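Local atomic coordinates of CalsepRRP (Calystegia sepium, PDB entry 1JY5), a protein that is related to the RNase T2 family of RNA-cleaving enzymes and may itself bind or cleave RNA. Residues Y130-S133 / E134-S137; V168-S172 / D173-Q177; S156-Q159 / S160-V164. All coordinates share one frame; numbering follows the deposited sequence.

Interaction 1 (Y130-S133 / E134-S137)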
ATOM      1  N   TYR A 130      -4.833  11.189  -1.258  1.00 16.53           N
ATOM      2  CA  TYR A 130      -3.642  11.287  -2.092  1.00 19.79           C
ATOM      3  C   TYR A 130      -3.635  10.224  -3.182  1.00 20.90           C
ATOM      4  O   TYR A 130      -2.987   9.184  -3.051  1.00 20.02           O
ATOM      5  CB  TYR A 130      -2.378  11.153  -1.236  1.00 19.25           C
ATOM      6  CG  TYR A 130      -2.276  12.194  -0.146  1.00 21.46           C
ATOM      7  CD1 TYR A 130      -2.602  11.887   1.176  1.00 22.76           C
ATOM      8  CD2 TYR A 130      -1.862  13.496  -0.436  1.00 22.16           C
ATOM      9  CE1 TYR A 130      -2.518  12.850   2.182  1.00 22.41           C
ATOM     10  CE2 TYR A 130      -1.777  14.463   0.564  1.00 22.79           C
ATOM     11  CZ  TYR A 130      -2.105  14.130   1.868  1.00 23.23           C
ATOM     12  OH  TYR A 130      -2.022  15.080   2.859  1.00 27.58           O
ATOM     13  N   ASN A 131      -4.360  10.500  -4.261  1.00 19.56           N
ATOM     14  CA  ASN A 131      -4.458   9.574  -5.378  1.00 20.52           C
ATOM     15  C   ASN A 131      -3.162   9.595  -6.173  1.00 19.85           C
ATOM     16  O   ASN A 131      -2.962  10.456  -7.032  1.00 19.33           O
ATOM     17  CB  ASN A 131      -5.619   9.965  -6.286  1.00 21.19           C
ATOM     18  CG  ASN A 131      -5.928   8.900  -7.313  1.00 22.11           C
ATOM     19  OD1 ASN A 131      -5.036   8.184  -7.771  1.00 22.15           O
ATOM     20  ND2 ASN A 131      -7.193   8.796  -7.691  1.00 22.88           N
ATOM     21  N   ILE A 132      -2.284   8.647  -5.886  1.00 17.65           N
ATOM     22  CA  ILE A 132      -1.010   8.582  -6.577  1.00 19.11           C
ATOM     23  C   ILE A 132      -1.191   8.240  -8.050  1.00 20.75           C
ATOM     24  O   ILE A 132      -0.437   8.714  -8.897  1.00 20.86           O
ATOM     25  CB  ILE A 132      -0.089   7.552  -5.913  1.00 19.83           C
ATOM     26  CG1 ILE A 132       0.024   7.863  -4.414  1.00 17.72           C
ATOM     27  CG2 ILE A 132       1.284   7.578  -6.565  1.00 20.34           C
ATOM     28  CD1 ILE A 132       0.484   9.297  -4.114  1.00 20.09           C
ATOM     29  N   SER A 133      -2.195   7.425  -8.356  1.00 21.60           N
ATOM     30  CA  SER A 133      -2.463   7.040  -9.739  1.00 23.73           C
ATOM     31  C   SER A 133      -2.819   8.271 -10.573  1.00 23.73           C
ATOM     32  O   SER A 133      -2.420   8.378 -11.732  1.00 22.82           O
ATOM     33  CB  SER A 133      -3.608   6.024  -9.795  1.00 23.65           C
ATOM     34  OG  SER A 133      -3.264   4.835  -9.103  1.00 23.96           O
ATOM     35  N   GLU A 134      -3.562   9.197  -9.970  1.00 24.70           N
ATOM     36  CA  GLU A 134      -3.975  10.429 -10.637  1.00 26.71           C
ATOM     37  C   GLU A 134      -2.792  11.377 -10.812  1.00 25.91           C
ATOM     38  O   GLU A 134      -2.674  12.063 -11.828  1.00 26.34           O
ATOM     39  CB  GLU A 134      -5.077  11.130  -9.831  1.00 30.03           C
ATOM     40  CG  GLU A 134      -5.539  12.461 -10.428  1.00 37.50           C
ATOM     41  CD  GLU A 134      -6.567  13.181  -9.566  1.00 41.13           C
ATOM     42  OE1 GLU A 134      -7.631  12.589  -9.284  1.00 44.36           O
ATOM     43  OE2 GLU A 134      -6.314  14.342  -9.174  1.00 44.02           O
ATOM     44  N   ILE A 135      -1.917  11.419  -9.814  1.00 24.65           N
ATOM     45  CA  ILE A 135      -0.747  12.284  -9.884  1.00 24.63           C
ATOM     46  C   ILE A 135       0.158  11.851 -11.035  1.00 25.04           C
ATOM     47  O   ILE A 135       0.671  12.685 -11.784  1.00 24.61           O
ATOM     48  CB  ILE A 135       0.054  12.251  -8.570  1.00 23.65           C
ATOM     49  CG1 ILE A 135      -0.730  12.978  -7.471  1.00 23.78           C
ATOM     50  CG2 ILE A 135       1.424  12.893  -8.773  1.00 24.18           C
ATOM     51  CD1 ILE A 135      -0.086  12.909  -6.098  1.00 20.67           C
ATOM     52  N   LEU A 136       0.351  10.545 -11.180  1.00 25.35           N
ATOM     53  CA  LEU A 136       1.193  10.038 -12.255  1.00 27.40           C
ATOM     54  C   LEU A 136       0.545  10.257 -13.621  1.00 27.68           C
ATOM     55  O   LEU A 136       1.204  10.707 -14.556  1.00 27.03           O
ATOM     56  CB  LEU A 136       1.490   8.548 -12.055  1.00 26.12           C
ATOM     57  CG  LEU A 136       2.385   8.176 -10.870  1.00 25.55           C
ATOM     58  CD1 LEU A 136       2.697   6.689 -10.938  1.00 24.04           C
ATOM     59  CD2 LEU A 136       3.676   8.991 -10.902  1.00 24.60           C
ATOM     60  N   SER A 137      -0.745   9.955 -13.734  1.00 29.73           N
ATOM     61  CA  SER A 137      -1.443  10.121 -15.004  1.00 32.82           C
ATOM     62  C   SER A 137      -1.381  11.558 -15.515  1.00 33.42           C
ATOM     63  O   SER A 137      -1.158  11.792 -16.703  1.00 33.58           O
ATOM     64  CB  SER A 137      -2.904   9.672 -14.884  1.00 33.79           C
ATOM     65  OG  SER A 137      -3.593  10.404 -13.889  1.00 38.59           O
TER
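The side-chain amide of N131 turns one flat face to E134, whose backbone N and CB both lie over it. E134 CB sits above the amide carbon, 3.5 Å from N131 CG, and the carboxylate farther along the extended glutamate side chain is turned 39° from the amide plane. With CG anti to its own backbone N (chi1 -169°), N131 folds its side chain forward along the chain and brings OD1 to E134 N. This hydrogen bond from E134 N to N131 OD1 is 2.8 Å long, but the donor stands above the carbonyl plane, 62° out of it. It is a capping bond: N131 is the N-cap of helix 132-137, and asparagine suits the place because its short side chain carries an acceptor that reaches forward to an amide of the first turn. A leucine in its place would probably leave E134 N to its weak bond with N131 O and so fray the start of the helix. That same backbone oxygen, N131 O, takes I135 N at 3.1 Å, while L136 N reaches I132 O at 3.0 Å, the ordinary ladder of a helix. The branched aliphatics serve another side: I132 CD1 meets I135 CD1 at 4.2 Å, and L136 CG lies near I132 CG2, a patch that F40 of strand 40-48 and residues of helix 151-162 cover. Serine is at home where polar ends find backbone partners: S133 OG bonds to F40 N, and S137 OG lies 2.8 Å from E134 O with S133 O also within its reach.

Interaction 2 (V168-S172 / D173-Q177)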
ATOM      1  N   VAL A 168      10.181   3.924  -3.744  1.00 17.32           N
ATOM      2  CA  VAL A 168       9.660   3.047  -4.786  1.00 18.47           C
ATOM      3  C   VAL A 168      10.402   1.719  -4.847  1.00 18.75           C
ATOM      4  O   VAL A 168      11.630   1.679  -4.776  1.00 18.17           O
ATOM      5  CB  VAL A 168       9.751   3.697  -6.192  1.00 18.45           C
ATOM      6  CG1 VAL A 168       9.119   2.768  -7.224  1.00 20.60           C
ATOM      7  CG2 VAL A 168       9.045   5.057  -6.208  1.00 18.87           C
ATOM      8  N   LYS A 169       9.645   0.633  -4.978  1.00 19.28           N
ATOM      9  CA  LYS A 169      10.212  -0.705  -5.080  1.00 20.60           C
ATOM     10  C   LYS A 169       9.780  -1.277  -6.427  1.00 21.58           C
ATOM     11  O   LYS A 169       8.654  -1.041  -6.880  1.00 20.62           O
ATOM     12  CB  LYS A 169       9.693  -1.602  -3.949  1.00 22.10           C
ATOM     13  CG  LYS A 169       9.946  -1.066  -2.540  1.00 23.33           C
ATOM     14  CD  LYS A 169      11.429  -0.885  -2.253  1.00 24.22           C
ATOM     15  CE  LYS A 169      11.670  -0.546  -0.787  1.00 24.53           C
ATOM     16  NZ  LYS A 169      13.112  -0.296  -0.518  1.00 24.95           N
ATOM     17  N   CYS A 170      10.677  -2.026  -7.059  1.00 21.65           N
ATOM     18  CA  CYS A 170      10.397  -2.620  -8.360  1.00 24.62           C
ATOM     19  C   CYS A 170      10.476  -4.129  -8.387  1.00 26.96           C
ATOM     20  O   CYS A 170      11.096  -4.752  -7.528  1.00 27.13           O
ATOM     21  CB  CYS A 170      11.344  -2.052  -9.418  1.00 22.05           C
ATOM     22  SG  CYS A 170      10.920  -0.351  -9.852  1.00 23.54           S
ATOM     23  N   LYS A 171       9.834  -4.700  -9.396  1.00 29.34           N
ATOM     24  CA  LYS A 171       9.817  -6.133  -9.600  1.00 33.02           C
ATOM     25  C   LYS A 171      10.408  -6.348 -10.988  1.00 34.53           C
ATOM     26  O   LYS A 171       9.725  -6.170 -11.997  1.00 33.81           O
ATOM     27  CB  LYS A 171       8.379  -6.649  -9.538  1.00 35.28           C
ATOM     28  CG  LYS A 171       8.225  -8.153  -9.537  1.00 38.63           C
ATOM     29  CD  LYS A 171       6.750  -8.512  -9.448  1.00 42.89           C
ATOM     30  CE  LYS A 171       6.531 -10.013  -9.402  1.00 44.88           C
ATOM     31  NZ  LYS A 171       5.073 -10.337  -9.340  1.00 47.60           N
ATOM     32  N   SER A 172      11.694  -6.689 -11.018  1.00 36.96           N
ATOM     33  CA  SER A 172      12.432  -6.938 -12.254  1.00 40.19           C
ATOM     34  C   SER A 172      12.695  -5.673 -13.065  1.00 40.87           C
ATOM     35  O   SER A 172      13.835  -5.393 -13.446  1.00 44.74           O
ATOM     36  CB  SER A 172      11.686  -7.953 -13.122  1.00 41.34           C
ATOM     37  OG  SER A 172      12.431  -8.261 -14.289  1.00 46.34           O
ATOM     38  N   ASP A 173      11.636  -4.919 -13.336  1.00 38.37           N
ATOM     39  CA  ASP A 173      11.751  -3.689 -14.107  1.00 35.39           C
ATOM     40  C   ASP A 173      10.469  -2.859 -14.049  1.00 31.60           C
ATOM     41  O   ASP A 173      10.425  -1.731 -14.537  1.00 32.90           O
ATOM     42  CB  ASP A 173      12.068  -4.008 -15.564  1.00 40.84           C
ATOM     43  CG  ASP A 173      12.231  -2.765 -16.397  1.00 44.95           C
ATOM     44  OD1 ASP A 173      13.183  -2.003 -16.125  1.00 48.44           O
ATOM     45  OD2 ASP A 173      11.407  -2.541 -17.311  1.00 48.87           O
ATOM     46  N   ALA A 174       9.428  -3.428 -13.457  1.00 26.02           N
ATOM     47  CA  ALA A 174       8.143  -2.750 -13.339  1.00 23.81           C
ATOM     48  C   ALA A 174       7.919  -2.224 -11.922  1.00 22.37           C
ATOM     49  O   ALA A 174       8.287  -2.877 -10.946  1.00 20.41           O
ATOM     50  CB  ALA A 174       7.026  -3.710 -13.707  1.00 22.60           C
ATOM     51  N   VAL A 175       7.308  -1.048 -11.816  1.00 21.51           N
ATOM     52  CA  VAL A 175       7.018  -0.465 -10.513  1.00 21.31           C
ATOM     53  C   VAL A 175       6.004  -1.356  -9.799  1.00 20.48           C
ATOM     54  O   VAL A 175       4.902  -1.594 -10.302  1.00 20.23           O
ATOM     55  CB  VAL A 175       6.435   0.956 -10.655  1.00 22.12           C
ATOM     56  CG1 VAL A 175       6.048   1.506  -9.283  1.00 21.43           C
ATOM     57  CG2 VAL A 175       7.464   1.865 -11.313  1.00 20.54           C
ATOM     58  N   GLU A 176       6.385  -1.860  -8.630  1.00 18.06           N
ATOM     59  CA  GLU A 176       5.507  -2.731  -7.867  1.00 19.23           C
ATOM     60  C   GLU A 176       4.893  -2.056  -6.651  1.00 19.33           C
ATOM     61  O   GLU A 176       3.714  -2.248  -6.359  1.00 18.73           O
ATOM     62  CB  GLU A 176       6.256  -3.989  -7.418  1.00 20.72           C
ATOM     63  CG  GLU A 176       5.435  -4.885  -6.506  1.00 22.74           C
ATOM     64  CD  GLU A 176       6.081  -6.235  -6.253  1.00 28.53           C
ATOM     65  OE1 GLU A 176       7.286  -6.272  -5.913  1.00 29.09           O
ATOM     66  OE2 GLU A 176       5.375  -7.259  -6.387  1.00 29.03           O
ATOM     67  N   GLN A 177       5.681  -1.248  -5.952  1.00 19.36           N
ATOM     68  CA  GLN A 177       5.180  -0.592  -4.754  1.00 19.58           C
ATOM     69  C   GLN A 177       5.681   0.836  -4.565  1.00 19.83           C
ATOM     70  O   GLN A 177       6.836   1.151  -4.853  1.00 19.71           O
ATOM     71  CB  GLN A 177       5.553  -1.451  -3.535  1.00 19.41           C
ATOM     72  CG  GLN A 177       5.139  -0.901  -2.173  1.00 22.02           C
ATOM     73  CD  GLN A 177       5.418  -1.887  -1.046  1.00 21.36           C
ATOM     74  OE1 GLN A 177       4.759  -2.923  -0.932  1.00 24.77           O
ATOM     75  NE2 GLN A 177       6.405  -1.575  -0.217  1.00 20.27           N
TER
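K171 lays its aliphatic chain across the side chain of E176, two residues past its strand partner A174. At the root, K171 CB lies 3.8 Å from E176 OE1 and also touches the glutamate's CB; CG passes OE1 more distantly; K171 CD comes within 3.6 Å of E176 OE2. At the tip, K171 NZ remains 4.3 Å from E176 OE2, too far for a salt bridge, though the opposite charges probably still attract. Both chains are extended beyond CG, and with its CG anti to the backbone N (chi1 -172°) the lysine is carried out over its neighbour. E18 brings a second carboxylate close to E176 OE2, so a lysine here is likely to ease the crowding of negative charge. The backbones beneath form a beta hairpin of strands 167-171 and 174-182, closed by the two-residue turn S172-D173. K171 and A174 are its last hydrogen-bonded pair, with K171 N 2.8 Å from A174 O. The oxygen of K171 accepts from both A174 N and D173 N, which approach it from the same face of its plane. The bond from D173 N to K171 O, at 2.6 Å, closes a classic gamma turn around S172 (phi 71°, psi -52°). Positive phi is unusual for a residue with a side chain; S172 is exposed, where a polar hydroxyl can face solvent. Farther along, a classic beta bulge puts E176 and Q177 opposite K169: K169 O grips E176 N at 3.0 Å and Q177 N at 3.1 Å. The other side of the hairpin is apolar, where V168 CG1 packs against V175 CG1 at 3.9 Å. C170 leans its sulfur toward V175 and is tied by a disulfide to C198.

Interaction 3 (S156-Q159 / S160-V164)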
ATOM      1  N   SER A 156      10.034  12.541  -9.218  1.00 22.56           N
ATOM      2  CA  SER A 156       9.854  13.987  -9.264  1.00 22.08           C
ATOM      3  C   SER A 156       8.388  14.375  -9.391  1.00 19.62           C
ATOM      4  O   SER A 156       7.942  15.352  -8.789  1.00 21.07           O
ATOM      5  CB  SER A 156      10.654  14.579 -10.432  1.00 23.14           C
ATOM      6  OG  SER A 156      10.444  15.979 -10.531  1.00 27.70           O
ATOM      7  N   ALA A 157       7.636  13.613 -10.174  1.00 20.08           N
ATOM      8  CA  ALA A 157       6.218  13.899 -10.352  1.00 21.17           C
ATOM      9  C   ALA A 157       5.492  13.792  -9.011  1.00 21.70           C
ATOM     10  O   ALA A 157       4.715  14.672  -8.644  1.00 22.24           O
ATOM     11  CB  ALA A 157       5.606  12.926 -11.363  1.00 21.96           C
ATOM     12  N   ILE A 158       5.745  12.715  -8.275  1.00 22.35           N
ATOM     13  CA  ILE A 158       5.096  12.538  -6.977  1.00 21.00           C
ATOM     14  C   ILE A 158       5.593  13.595  -5.991  1.00 21.49           C
ATOM     15  O   ILE A 158       4.800  14.232  -5.301  1.00 21.56           O
ATOM     16  CB  ILE A 158       5.365  11.129  -6.420  1.00 21.14           C
ATOM     17  CG1 ILE A 158       4.807  10.095  -7.400  1.00 20.79           C
ATOM     18  CG2 ILE A 158       4.716  10.966  -5.049  1.00 20.88           C
ATOM     19  CD1 ILE A 158       5.145   8.671  -7.065  1.00 23.66           C
ATOM     20  N   GLN A 159       6.907  13.781  -5.948  1.00 20.96           N
ATOM     21  CA  GLN A 159       7.534  14.758  -5.071  1.00 24.56           C
ATOM     22  C   GLN A 159       6.970  16.169  -5.219  1.00 25.02           C
ATOM     23  O   GLN A 159       6.672  16.834  -4.225  1.00 25.19           O
ATOM     24  CB  GLN A 159       9.043  14.792  -5.327  1.00 27.14           C
ATOM     25  CG  GLN A 159       9.692  16.144  -5.041  1.00 34.62           C
ATOM     26  CD  GLN A 159       9.639  16.518  -3.577  1.00 36.56           C
ATOM     27  OE1 GLN A 159       9.840  17.676  -3.211  1.00 37.81           O
ATOM     28  NE2 GLN A 159       9.376  15.534  -2.728  1.00 39.46           N
ATOM     29  N   SER A 160       6.829  16.640  -6.454  1.00 25.54           N
ATOM     30  CA  SER A 160       6.315  17.990  -6.661  1.00 26.71           C
ATOM     31  C   SER A 160       4.849  18.131  -6.254  1.00 25.29           C
ATOM     32  O   SER A 160       4.405  19.221  -5.914  1.00 25.02           O
ATOM     33  CB  SER A 160       6.513  18.429  -8.122  1.00 27.30           C
ATOM     34  OG  SER A 160       5.773  17.626  -9.019  1.00 33.00           O
ATOM     35  N   ALA A 161       4.100  17.032  -6.267  1.00 24.36           N
ATOM     36  CA  ALA A 161       2.692  17.086  -5.886  1.00 22.72           C
ATOM     37  C   ALA A 161       2.482  16.951  -4.375  1.00 22.61           C
ATOM     38  O   ALA A 161       1.593  17.586  -3.816  1.00 21.49           O
ATOM     39  CB  ALA A 161       1.908  15.997  -6.620  1.00 21.66           C
ATOM     40  N   LEU A 162       3.306  16.142  -3.711  1.00 22.60           N
ATOM     41  CA  LEU A 162       3.163  15.925  -2.268  1.00 22.19           C
ATOM     42  C   LEU A 162       4.120  16.749  -1.406  1.00 22.03           C
ATOM     43  O   LEU A 162       3.861  16.966  -0.226  1.00 19.19           O
ATOM     44  CB  LEU A 162       3.355  14.436  -1.946  1.00 21.03           C
ATOM     45  CG  LEU A 162       2.501  13.452  -2.753  1.00 21.57           C
ATOM     46  CD1 LEU A 162       2.813  12.019  -2.337  1.00 21.98           C
ATOM     47  CD2 LEU A 162       1.027  13.762  -2.540  1.00 21.91           C
ATOM     48  N   ARG A 163       5.224  17.195  -1.997  1.00 22.29           N
ATOM     49  CA  ARG A 163       6.221  17.976  -1.281  1.00 23.69           C
ATOM     50  C   ARG A 163       7.050  17.050  -0.391  1.00 22.17           C
ATOM     51  O   ARG A 163       7.783  17.494   0.489  1.00 19.06           O
ATOM     52  CB  ARG A 163       5.550  19.087  -0.457  1.00 30.11           C
ATOM     53  CG  ARG A 163       4.745  20.067  -1.312  1.00 38.10           C
ATOM     54  CD  ARG A 163       3.780  20.908  -0.474  1.00 45.57           C
ATOM     55  NE  ARG A 163       2.954  21.782  -1.310  1.00 51.25           N
ATOM     56  CZ  ARG A 163       1.868  22.423  -0.887  1.00 53.22           C
ATOM     57  NH1 ARG A 163       1.462  22.292   0.369  1.00 54.87           N
ATOM     58  NH2 ARG A 163       1.186  23.196  -1.724  1.00 55.06           N
ATOM     59  N   VAL A 164       6.908  15.748  -0.620  1.00 20.36           N
ATOM     60  CA  VAL A 164       7.694  14.755   0.101  1.00 18.78           C
ATOM     61  C   VAL A 164       8.143  13.711  -0.921  1.00 19.34           C
ATOM     62  O   VAL A 164       7.512  13.528  -1.966  1.00 19.54           O
ATOM     63  CB  VAL A 164       6.906  14.070   1.261  1.00 19.75           C
ATOM     64  CG1 VAL A 164       6.695  15.066   2.397  1.00 18.54           C
ATOM     65  CG2 VAL A 164       5.566  13.528   0.762  1.00 17.74           C
TER
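I158 and L162, one helical turn apart, run alongside each other in the same direction and form the tight part of the contact. I158 CG2 presses on L162 CD1 at 3.5 Å, closer than methyl groups usually come. Beneath them L162 N donates to I158 O at 2.9 Å, nearly along the C=O axis. Both residues are buried, and bulky aliphatics fit there because I132, I135 and L136 of helix 132-137 pack against this face. The opposite character belongs to S160 and R163, both exposed. S160 OG, held between its backbone N and carbonyl carbon (chi1 64°), folds back over the helix, 3.2 Å from S156 O and equally far from A157 O. R163 is the first residue past helix 151-162: R163 N still reaches Q159 O at 2.7 Å, but its positive phi (76°) turns the chain aside and sends V164 back past Q159, where V164 O receives a CA-H...O contact of 3.3 Å from Q159 CA. The chemistry is that of an amphipathic helix end, with hydrocarbon toward the core, while serine and arginine meet water.

In the fold
From the N terminus the chain meets interaction 1 first, then interaction 3, then interaction 2. They run in series: each closes within one continuous stretch before the next opens, so none nests or crosses. Interaction 1 starts helix 132-137, and interaction 3 ends helix 151-162, which returns to pack against it: I135 CD1 touches A161 CB at 3.7 Å, and Y130 CD2 meets L162 CD2 at 3.6 Å. From V164 the chain passes almost directly into strand 167-171 and interaction 2, the hairpin that belongs to the five-stranded antiparallel sheet. The centres of interactions 1 and 2 stand about 17 Å apart without touching.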